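Long-range contacts in putative uncharacterized protein (Pyrococcus furiosus, PDB 3V68), which is of unknown function, a two-repeat member of the DUF2666 family that probably binds double-stranded DNA: residues L6-K11 / I137-R142; V17-E22 / G121-L126; E191-F196 / K206-L211. All coordinates share one frame; numbering follows the deposited sequence.

Interaction 1: residues L6-K11 / I137-R142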
loop_
_atom_site.group_PDB
_atom_site.type_symbol
_atom_site.label_atom_id
_atom_site.label_comp_id
_atom_site.label_asym_id
_atom_site.label_seq_id
_atom_site.Cartn_x
_atom_site.Cartn_y
_atom_site.Cartn_z
ATOM N N LEU A 6 -18.418 -9.820 1.798
ATOM C CA LEU A 6 -17.083 -9.268 1.933
ATOM C C LEU A 6 -16.107 -10.315 1.453
ATOM O O LEU A 6 -15.856 -11.295 2.148
ATOM C CB LEU A 6 -16.800 -8.880 3.383
ATOM C CG LEU A 6 -15.549 -8.062 3.684
ATOM C CD1 LEU A 6 -15.425 -6.855 2.749
ATOM C CD2 LEU A 6 -15.553 -7.616 5.133
ATOM N N GLU A 7 -15.576 -10.120 0.251
ATOM C CA GLU A 7 -14.726 -11.130 -0.360
ATOM C C GLU A 7 -13.618 -10.556 -1.227
ATOM O O GLU A 7 -13.757 -9.480 -1.828
ATOM C CB GLU A 7 -15.553 -12.140 -1.163
ATOM C CG GLU A 7 -16.285 -11.574 -2.363
ATOM C CD GLU A 7 -16.858 -12.660 -3.258
ATOM O OE1 GLU A 7 -16.693 -12.553 -4.492
ATOM O OE2 GLU A 7 -17.470 -13.618 -2.729
ATOM N N PHE A 8 -12.514 -11.292 -1.264
ATOM C CA PHE A 8 -11.416 -11.022 -2.170
ATOM C C PHE A 8 -10.969 -12.327 -2.804
ATOM O O PHE A 8 -10.666 -13.290 -2.101
ATOM C CB PHE A 8 -10.231 -10.373 -1.440
ATOM C CG PHE A 8 -9.031 -10.179 -2.318
ATOM C CD1 PHE A 8 -9.002 -9.146 -3.247
ATOM C CD2 PHE A 8 -7.939 -11.046 -2.239
ATOM C CE1 PHE A 8 -7.905 -8.969 -4.084
ATOM C CE2 PHE A 8 -6.835 -10.872 -3.073
ATOM C CZ PHE A 8 -6.818 -9.834 -3.995
ATOM N N THR A 9 -10.932 -12.360 -4.132
ATOM C CA THR A 9 -10.294 -13.469 -4.840
ATOM C C THR A 9 -9.399 -12.923 -5.940
ATOM O O THR A 9 -9.648 -11.841 -6.478
ATOM C CB THR A 9 -11.294 -14.508 -5.440
ATOM O OG1 THR A 9 -12.062 -13.916 -6.495
ATOM C CG2 THR A 9 -12.237 -15.070 -4.377
ATOM N N ALA A 10 -8.347 -13.671 -6.248
ATOM C CA ALA A 10 -7.449 -13.335 -7.340
ATOM C C ALA A 10 -7.042 -14.618 -8.035
ATOM O O ALA A 10 -6.816 -15.639 -7.386
ATOM C CB ALA A 10 -6.222 -12.598 -6.823
ATOM N N LYS A 11 -6.973 -14.558 -9.359
ATOM C CA LYS A 11 -6.525 -15.677 -10.173
ATOM C C LYS A 11 -5.778 -15.103 -11.368
ATOM O O LYS A 11 -6.374 -14.453 -12.222
ATOM C CB LYS A 11 -7.718 -16.526 -10.622
ATOM C CG LYS A 11 -7.361 -17.664 -11.569
ATOM C CD LYS A 11 -8.584 -18.509 -11.893
ATOM C CE LYS A 11 -8.277 -19.537 -12.971
ATOM N NZ LYS A 11 -8.206 -18.934 -14.332
ATOM N N ILE A 137 -9.135 -10.214 -10.883
ATOM C CA ILE A 137 -9.015 -9.678 -9.534
ATOM C C ILE A 137 -10.432 -9.323 -9.100
ATOM O O ILE A 137 -11.185 -8.732 -9.872
ATOM C CB ILE A 137 -8.145 -8.393 -9.493
ATOM C CG1 ILE A 137 -6.804 -8.588 -10.229
ATOM C CG2 ILE A 137 -7.960 -7.903 -8.046
ATOM C CD1 ILE A 137 -5.853 -9.594 -9.604
ATOM N N ASN A 138 -10.799 -9.682 -7.873
ATOM C CA ASN A 138 -12.142 -9.399 -7.368
ATOM C C ASN A 138 -12.164 -8.988 -5.896
ATOM O O ASN A 138 -11.914 -9.811 -5.012
ATOM C CB ASN A 138 -13.065 -10.605 -7.616
ATOM C CG ASN A 138 -14.354 -10.537 -6.816
ATOM O OD1 ASN A 138 -14.977 -9.480 -6.696
ATOM N ND2 ASN A 138 -14.758 -11.675 -6.255
ATOM N N PHE A 139 -12.450 -7.711 -5.646
ATOM C CA PHE A 139 -12.772 -7.226 -4.305
ATOM C C PHE A 139 -14.215 -6.754 -4.305
ATOM O O PHE A 139 -14.560 -5.789 -4.987
ATOM C CB PHE A 139 -11.845 -6.080 -3.873
ATOM C CG PHE A 139 -12.125 -5.558 -2.481
ATOM C CD1 PHE A 139 -11.480 -6.109 -1.384
ATOM C CD2 PHE A 139 -13.040 -4.523 -2.268
ATOM C CE1 PHE A 139 -11.725 -5.643 -0.096
ATOM C CE2 PHE A 139 -13.301 -4.049 -0.982
ATOM C CZ PHE A 139 -12.640 -4.615 0.111
ATOM N N THR A 140 -15.053 -7.428 -3.527
ATOM C CA THR A 140 -16.465 -7.083 -3.450
ATOM C C THR A 140 -16.861 -6.930 -1.994
ATOM O O THR A 140 -16.639 -7.833 -1.183
ATOM C CB THR A 140 -17.348 -8.145 -4.154
ATOM O OG1 THR A 140 -17.020 -8.189 -5.544
ATOM C CG2 THR A 140 -18.826 -7.813 -4.011
ATOM N N ALA A 141 -17.422 -5.769 -1.669
ATOM C CA ALA A 141 -17.845 -5.467 -0.313
ATOM C C ALA A 141 -19.218 -4.825 -0.300
ATOM O O ALA A 141 -19.457 -3.838 -0.999
ATOM C CB ALA A 141 -16.831 -4.550 0.367
ATOM N N ARG A 142 -20.122 -5.403 0.483
ATOM C CA ARG A 142 -21.355 -4.725 0.852
ATOM C C ARG A 142 -21.661 -4.998 2.319
ATOM O O ARG A 142 -21.864 -6.147 2.722
ATOM C CB ARG A 142 -22.527 -5.141 -0.040
ATOM C CG ARG A 142 -23.716 -4.166 0.028
ATOM C CD ARG A 142 -24.662 -4.472 1.191
ATOM N NE ARG A 142 -25.591 -3.372 1.452
ATOM C CZ ARG A 142 -26.731 -3.485 2.129
ATOM N NH1 ARG A 142 -27.112 -4.659 2.622
ATOM N NH2 ARG A 142 -27.500 -2.419 2.309
#
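Strands 5-12 and 136-143 form the central antiparallel pair of a four-stranded sheet, and residues Leu-6 to Ala-10 meet Ala-141 to Ile-137 across it, the two segment axes 4.8 Å apart and 177° from parallel. Two hydrogen-bonded pairs, Glu-7 with Thr-140 and Thr-9 with Asn-138, each exchange two backbone N-H...O bonds; the bond from Glu-7 N to Thr-140 O is 2.9 Å. Between and beside them lie three non-hydrogen-bonded pairs, where Phe-8 CA comes within 3.1 Å of Asn-138 O in a CA-H...O contact.

The face carrying Glu-7, Thr-9, Asn-138 and Thr-140 is polar. Asn-138 ND2 donates to Glu-7 OE1 at 2.8 Å, reaching the anti side of that oxygen from somewhat outside the carboxylate plane, while the oxygen lies in the amide plane; the two flat groups are turned 67° apart. Glu-7 CG sits between its own N and carbonyl carbon (chi1 64°), and the extended chain beyond it carries the carboxylate to the amide. The other end of that amide is held too: Thr-140 OG1 donates to Asn-138 OD1 at 2.7 Å, which fixes the amide flip. Arg-131 forms a salt bridge with Glu-7 OE2, and His-136 bonds Thr-9 OG1.

The face with Leu-6, Phe-8, Ala-10, Ile-137, Phe-139 and Ala-141 is apolar. Leu-6 CD1 presses on Ala-141 CB at 3.6 Å, and Phe-139 CB approaches the edge of the Phe-8 ring, 4.2 Å from its CD1. On this side Leu-6 and Phe-8 also touch helix 26-43. A two-faced antiparallel sheet, one face packed on helix 26-43, joins here one strand from each of the two successive DUF2666 domains.

Interaction 2: residues V17-E22 / G121-L126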
loop_
_atom_site.group_PDB
_atom_site.type_symbol
_atom_site.label_atom_id
_atom_site.label_comp_id
_atom_site.label_asym_id
_atom_site.label_seq_id
_atom_site.Cartn_x
_atom_site.Cartn_y
_atom_site.Cartn_z
ATOM N N VAL A 17 -5.732 -17.118 -5.015
ATOM C CA VAL A 17 -6.087 -17.003 -3.596
ATOM C C VAL A 17 -7.516 -16.499 -3.421
ATOM O O VAL A 17 -8.101 -15.922 -4.342
ATOM C CB VAL A 17 -5.101 -16.101 -2.786
ATOM C CG1 VAL A 17 -3.681 -16.673 -2.805
ATOM C CG2 VAL A 17 -5.135 -14.643 -3.277
ATOM N N GLY A 18 -8.080 -16.741 -2.244
ATOM C CA GLY A 18 -9.450 -16.321 -1.962
ATOM C C GLY A 18 -9.742 -16.296 -0.480
ATOM O O GLY A 18 -9.347 -17.202 0.261
ATOM N N GLU A 19 -10.427 -15.244 -0.041
ATOM C CA GLU A 19 -10.843 -15.130 1.353
ATOM C C GLU A 19 -12.125 -14.319 1.444
ATOM O O GLU A 19 -12.372 -13.440 0.623
ATOM C CB GLU A 19 -9.740 -14.482 2.195
ATOM C CG GLU A 19 -9.915 -14.651 3.695
ATOM C CD GLU A 19 -8.609 -14.526 4.453
ATOM O OE1 GLU A 19 -8.460 -13.556 5.223
ATOM O OE2 GLU A 19 -7.740 -15.404 4.277
ATOM N N ASN A 20 -12.946 -14.639 2.436
ATOM C CA ASN A 20 -14.152 -13.873 2.707
ATOM C C ASN A 20 -14.404 -13.780 4.202
ATOM O O ASN A 20 -13.725 -14.433 5.000
ATOM C CB ASN A 20 -15.361 -14.504 2.003
ATOM C CG ASN A 20 -15.771 -15.828 2.620
ATOM O OD1 ASN A 20 -14.971 -16.491 3.276
ATOM N ND2 ASN A 20 -17.023 -16.221 2.406
ATOM N N VAL A 21 -15.372 -12.952 4.569
ATOM C CA VAL A 21 -15.867 -12.887 5.934
ATOM C C VAL A 21 -17.269 -13.473 5.946
ATOM O O VAL A 21 -18.067 -13.199 5.049
ATOM C CB VAL A 21 -15.871 -11.436 6.462
ATOM C CG1 VAL A 21 -16.515 -11.352 7.844
ATOM C CG2 VAL A 21 -14.454 -10.913 6.515
ATOM N N GLU A 22 -17.547 -14.302 6.947
ATOM C CA GLU A 22 -18.879 -14.875 7.122
ATOM C C GLU A 22 -19.447 -14.526 8.495
ATOM O O GLU A 22 -20.665 -14.486 8.679
ATOM C CB GLU A 22 -18.842 -16.388 6.908
ATOM C CG GLU A 22 -18.651 -16.774 5.446
ATOM C CD GLU A 22 -18.447 -18.262 5.239
ATOM O OE1 GLU A 22 -18.978 -19.059 6.038
ATOM O OE2 GLU A 22 -17.760 -18.628 4.261
ATOM N N GLY A 121 -0.730 -10.823 8.322
ATOM C CA GLY A 121 -0.016 -11.365 7.171
ATOM C C GLY A 121 -0.832 -11.364 5.894
ATOM O O GLY A 121 -1.729 -10.531 5.720
ATOM N N LYS A 122 -0.537 -12.312 5.011
ATOM C CA LYS A 122 -1.117 -12.321 3.675
ATOM C C LYS A 122 -2.040 -13.507 3.438
ATOM O O LYS A 122 -1.959 -14.530 4.125
ATOM C CB LYS A 122 -0.007 -12.296 2.614
ATOM C CG LYS A 122 0.907 -11.078 2.719
ATOM C CD LYS A 122 2.023 -11.113 1.677
ATOM C CE LYS A 122 3.036 -12.228 1.933
ATOM N NZ LYS A 122 3.938 -11.951 3.087
ATOM N N ILE A 123 -2.922 -13.347 2.456
ATOM C CA ILE A 123 -3.812 -14.408 2.011
ATOM C C ILE A 123 -3.031 -15.330 1.078
ATOM O O ILE A 123 -2.613 -14.922 -0.003
ATOM C CB ILE A 123 -5.055 -13.828 1.299
ATOM C CG1 ILE A 123 -5.759 -12.799 2.193
ATOM C CG2 ILE A 123 -6.011 -14.955 0.896
ATOM C CD1 ILE A 123 -6.791 -11.947 1.479
ATOM N N GLU A 124 -2.838 -16.575 1.508
ATOM C CA GLU A 124 -1.995 -17.527 0.776
ATOM C C GLU A 124 -2.768 -18.708 0.205
ATOM O O GLU A 124 -2.264 -19.424 -0.665
ATOM C CB GLU A 124 -0.861 -18.038 1.674
ATOM C CG GLU A 124 0.096 -16.957 2.170
ATOM C CD GLU A 124 1.060 -16.461 1.099
ATOM O OE1 GLU A 124 1.102 -17.039 -0.009
ATOM O OE2 GLU A 124 1.788 -15.485 1.375
ATOM N N GLY A 125 -3.983 -18.913 0.703
ATOM C CA GLY A 125 -4.790 -20.053 0.288
ATOM C C GLY A 125 -6.129 -19.663 -0.295
ATOM O O GLY A 125 -6.427 -18.478 -0.472
ATOM N N LEU A 126 -6.931 -20.678 -0.591
ATOM C CA LEU A 126 -8.266 -20.501 -1.144
ATOM C C LEU A 126 -9.325 -20.909 -0.125
ATOM O O LEU A 126 -9.798 -22.048 -0.138
ATOM C CB LEU A 126 -8.418 -21.339 -2.416
ATOM C CG LEU A 126 -7.868 -20.792 -3.730
ATOM C CD1 LEU A 126 -7.758 -21.922 -4.742
ATOM C CD2 LEU A 126 -8.756 -19.677 -4.266
#
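Val-17 and Glu-19 take Ile-123 between them where the outer strand 15-20 of the antiparallel sheet is crossed by the loop that connects helix 91-110 to strand 136-143. The touching parts run 96° apart, and Gly-18 with Leu-126 makes a single backbone bridge, so the loop does not run along the strand as a further paired strand at this point.

Ile-123 directs its CB toward the strand and divides its branches between two neighbours. Its CG2, anti to the backbone N, lies 4.0 Å from Val-17 CB; CD1, at the far end of the other branch, is 4.0 Å from Glu-19 CB. The Glu-19 chain passes obliquely across this isoleucine, bringing OE2 to 3.8 Å from Ile-123 CG2. The carboxylate thus rests against aliphatic carbon here, while its charge is answered by a salt bridge from OE2 to Arg-35 on helix 26-43. Thr-39 of the same helix accepts the backbone N-H of Ile-123 through OG1, tying the loop down at the isoleucine itself.

Val-17 CG1 lies against the loop backbone, 3.5 Å from Ile-123 O, and also meets the carbonyl carbon of Glu-124. At the other end of the contact, Leu-126 is largely exposed, but its CD2 lies over the peptide joining Val-17 to Gly-18, 3.5 Å from Val-17 C. The strand backbone is gripped beside that methyl by a nearly straight bond, 3.0 Å from Gly-18 N to Gly-125 O with 167° at the hydrogen, the donor tilted 18° from the carbonyl plane.

Interaction 3: residues E191-F196 / K206-L211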
loop_
_atom_site.group_PDB
_atom_site.type_symbol
_atom_site.label_atom_id
_atom_site.label_comp_id
_atom_site.label_asym_id
_atom_site.label_seq_id
_atom_site.Cartn_x
_atom_site.Cartn_y
_atom_site.Cartn_z
ATOM N N GLU A 191 -3.077 15.344 14.487
ATOM C CA GLU A 191 -2.702 16.430 15.388
ATOM C C GLU A 191 -1.491 16.089 16.253
ATOM O O GLU A 191 -0.680 16.952 16.557
ATOM C CB GLU A 191 -3.902 16.880 16.216
ATOM C CG GLU A 191 -4.910 17.609 15.345
ATOM C CD GLU A 191 -6.193 17.965 16.048
ATOM O OE1 GLU A 191 -6.201 18.092 17.296
ATOM O OE2 GLU A 191 -7.204 18.147 15.333
ATOM N N TYR A 192 -1.354 14.814 16.605
ATOM C CA TYR A 192 -0.192 14.330 17.348
ATOM C C TYR A 192 1.137 14.696 16.664
ATOM O O TYR A 192 2.104 15.074 17.335
ATOM C CB TYR A 192 -0.319 12.813 17.516
ATOM C CG TYR A 192 0.750 12.140 18.345
ATOM C CD1 TYR A 192 1.814 11.482 17.733
ATOM C CD2 TYR A 192 0.675 12.125 19.736
ATOM C CE1 TYR A 192 2.791 10.843 18.481
ATOM C CE2 TYR A 192 1.648 11.483 20.498
ATOM C CZ TYR A 192 2.700 10.849 19.862
ATOM O OH TYR A 192 3.664 10.215 20.600
ATOM N N PHE A 193 1.171 14.599 15.335
ATOM C CA PHE A 193 2.378 14.896 14.562
ATOM C C PHE A 193 2.424 16.335 14.030
ATOM O O PHE A 193 3.285 16.675 13.215
ATOM C CB PHE A 193 2.522 13.889 13.413
ATOM C CG PHE A 193 2.891 12.506 13.866
ATOM C CD1 PHE A 193 4.214 12.199 14.172
ATOM C CD2 PHE A 193 1.923 11.512 13.990
ATOM C CE1 PHE A 193 4.569 10.918 14.596
ATOM C CE2 PHE A 193 2.270 10.223 14.402
ATOM C CZ PHE A 193 3.592 9.929 14.712
ATOM N N GLY A 194 1.496 17.173 14.495
ATOM C CA GLY A 194 1.333 18.533 13.972
ATOM C C GLY A 194 2.496 19.498 14.133
ATOM O O GLY A 194 2.527 20.543 13.475
ATOM N N GLY A 195 3.453 19.151 14.994
ATOM C CA GLY A 195 4.650 19.963 15.210
ATOM C C GLY A 195 5.753 19.771 14.184
ATOM O O GLY A 195 6.832 20.351 14.315
ATOM N N PHE A 196 5.479 18.954 13.167
ATOM C CA PHE A 196 6.429 18.657 12.091
ATOM C C PHE A 196 5.827 18.927 10.717
ATOM O O PHE A 196 4.644 18.661 10.478
ATOM C CB PHE A 196 6.845 17.185 12.141
ATOM C CG PHE A 196 7.593 16.802 13.385
ATOM C CD1 PHE A 196 6.910 16.378 14.522
ATOM C CD2 PHE A 196 8.984 16.844 13.415
ATOM C CE1 PHE A 196 7.601 16.018 15.676
ATOM C CE2 PHE A 196 9.681 16.485 14.563
ATOM C CZ PHE A 196 8.985 16.065 15.694
ATOM N N LYS A 206 15.171 12.144 13.662
ATOM C CA LYS A 206 15.342 11.519 14.968
ATOM C C LYS A 206 14.181 11.867 15.906
ATOM O O LYS A 206 13.605 10.995 16.547
ATOM C CB LYS A 206 16.675 11.964 15.583
ATOM C CG LYS A 206 17.106 11.175 16.812
ATOM C CD LYS A 206 18.431 11.694 17.379
ATOM C CE LYS A 206 19.602 11.478 16.420
ATOM N NZ LYS A 206 20.874 12.066 16.945
ATOM N N GLU A 207 13.834 13.149 15.960
ATOM C CA GLU A 207 12.750 13.616 16.814
ATOM C C GLU A 207 11.391 13.019 16.447
ATOM O O GLU A 207 10.630 12.611 17.327
ATOM C CB GLU A 207 12.679 15.144 16.791
ATOM C CG GLU A 207 13.817 15.811 17.550
ATOM C CD GLU A 207 14.078 17.241 17.107
ATOM O OE1 GLU A 207 13.311 17.778 16.280
ATOM O OE2 GLU A 207 15.071 17.830 17.587
ATOM N N ILE A 208 11.088 12.962 15.152
ATOM C CA ILE A 208 9.772 12.475 14.745
ATOM C C ILE A 208 9.630 10.959 14.917
ATOM O O ILE A 208 8.554 10.465 15.257
ATOM C CB ILE A 208 9.335 12.979 13.331
ATOM C CG1 ILE A 208 7.801 12.913 13.207
ATOM C CG2 ILE A 208 10.060 12.236 12.202
ATOM C CD1 ILE A 208 7.227 13.415 11.886
ATOM N N VAL A 209 10.726 10.229 14.712
ATOM C CA VAL A 209 10.730 8.787 14.967
ATOM C C VAL A 209 10.491 8.519 16.452
ATOM O O VAL A 209 9.688 7.655 16.813
ATOM C CB VAL A 209 12.035 8.120 14.487
ATOM C CG1 VAL A 209 12.133 6.688 15.000
ATOM C CG2 VAL A 209 12.090 8.127 12.973
ATOM N N GLN A 210 11.167 9.285 17.306
ATOM C CA GLN A 210 10.973 9.165 18.743
ATOM C C GLN A 210 9.526 9.451 19.142
ATOM O O GLN A 210 8.935 8.716 19.930
ATOM C CB GLN A 210 11.941 10.083 19.490
ATOM C CG GLN A 210 11.874 9.954 21.005
ATOM C CD GLN A 210 12.315 8.593 21.515
ATOM O OE1 GLN A 210 13.132 7.910 20.895
ATOM N NE2 GLN A 210 11.776 8.193 22.656
ATOM N N LEU A 211 8.954 10.512 18.573
ATOM C CA LEU A 211 7.557 10.835 18.824
ATOM C C LEU A 211 6.634 9.696 18.389
ATOM O O LEU A 211 5.696 9.339 19.109
ATOM C CB LEU A 211 7.167 12.155 18.149
ATOM C CG LEU A 211 5.766 12.680 18.486
ATOM C CD1 LEU A 211 5.616 12.992 19.968
ATOM C CD2 LEU A 211 5.407 13.897 17.642
#
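Phe-196 lays one ring face on Ile-208 where a type I beta turn, Phe-193 to Phe-196, follows helix 186-192 and packs on helix 202-213. Ile-208 CG1 stands 3.8 Å from the ring centroid and 10° off the ring normal, a CH-pi contact over the middle of the face. CD1 of the same isoleucine extends over the root of the ring, 3.7 Å from Phe-196 CG. Leu-211 comes instead at the ring edge, CD2 to CE1 of Phe-196 at 3.6 Å, and Glu-207 CB meets the edge near CZ. An alanine in place of Phe-196 would probably remove the ring face over Ile-208 CG1 and CD1 and one of the partners of Leu-211 CD2, opening a gap between turn and helix.

Phe-193 approaches Ile-208 from another direction: CG1 lies near the plane of its ring, 3.8 Å from CD1 of Phe-193, and the two side chains cross at about a right angle. Ile-208 CG1 therefore touches two phenylalanines, meeting one ring over its face and the other at its edge; with CG1 anti to the backbone N (chi1 -158°), the branch is directed into this position. The Tyr-192 and Leu-211 side chains run past each other in opposite directions, with Tyr-192 CE1 3.5 Å from Leu-211 CG. Tyr-192 OH donates to Leu-211 O at 2.7 Å, tilted 25° from the carbonyl plane.

Farther out, Met-229 of helix 219-231 touches Phe-193 and Ile-208, and Phe-215 meets the Tyr-192 ring edge-to-face. The turn brings the two phenylalanines to the same helix, closed by the bond from Phe-196 N to Phe-193 O, 3.2 Å long.

In the fold
Interactions 1 and 2 belong to one sheet, their centres about 10 Å apart. Strand 5-12, one partner of interaction 1, joins them: it pairs with 136-143 on one side and with 15-20 on the other, where Phe-8 O lies 2.8 Å from Glu-19 N, a probable hydrogen bond. Along the chain, interaction 2 is nested within the loop that interaction 1 closes, since 17-22 and 121-126 both lie between 6-11 and 137-142. Interaction 3 is a separate contact between a turn and a helix on the opposite side of the chain's centre, about 37 Å from interaction 1 and about 36 Å from interaction 2 between centres, with nearest atoms about 25 and 22 Å away.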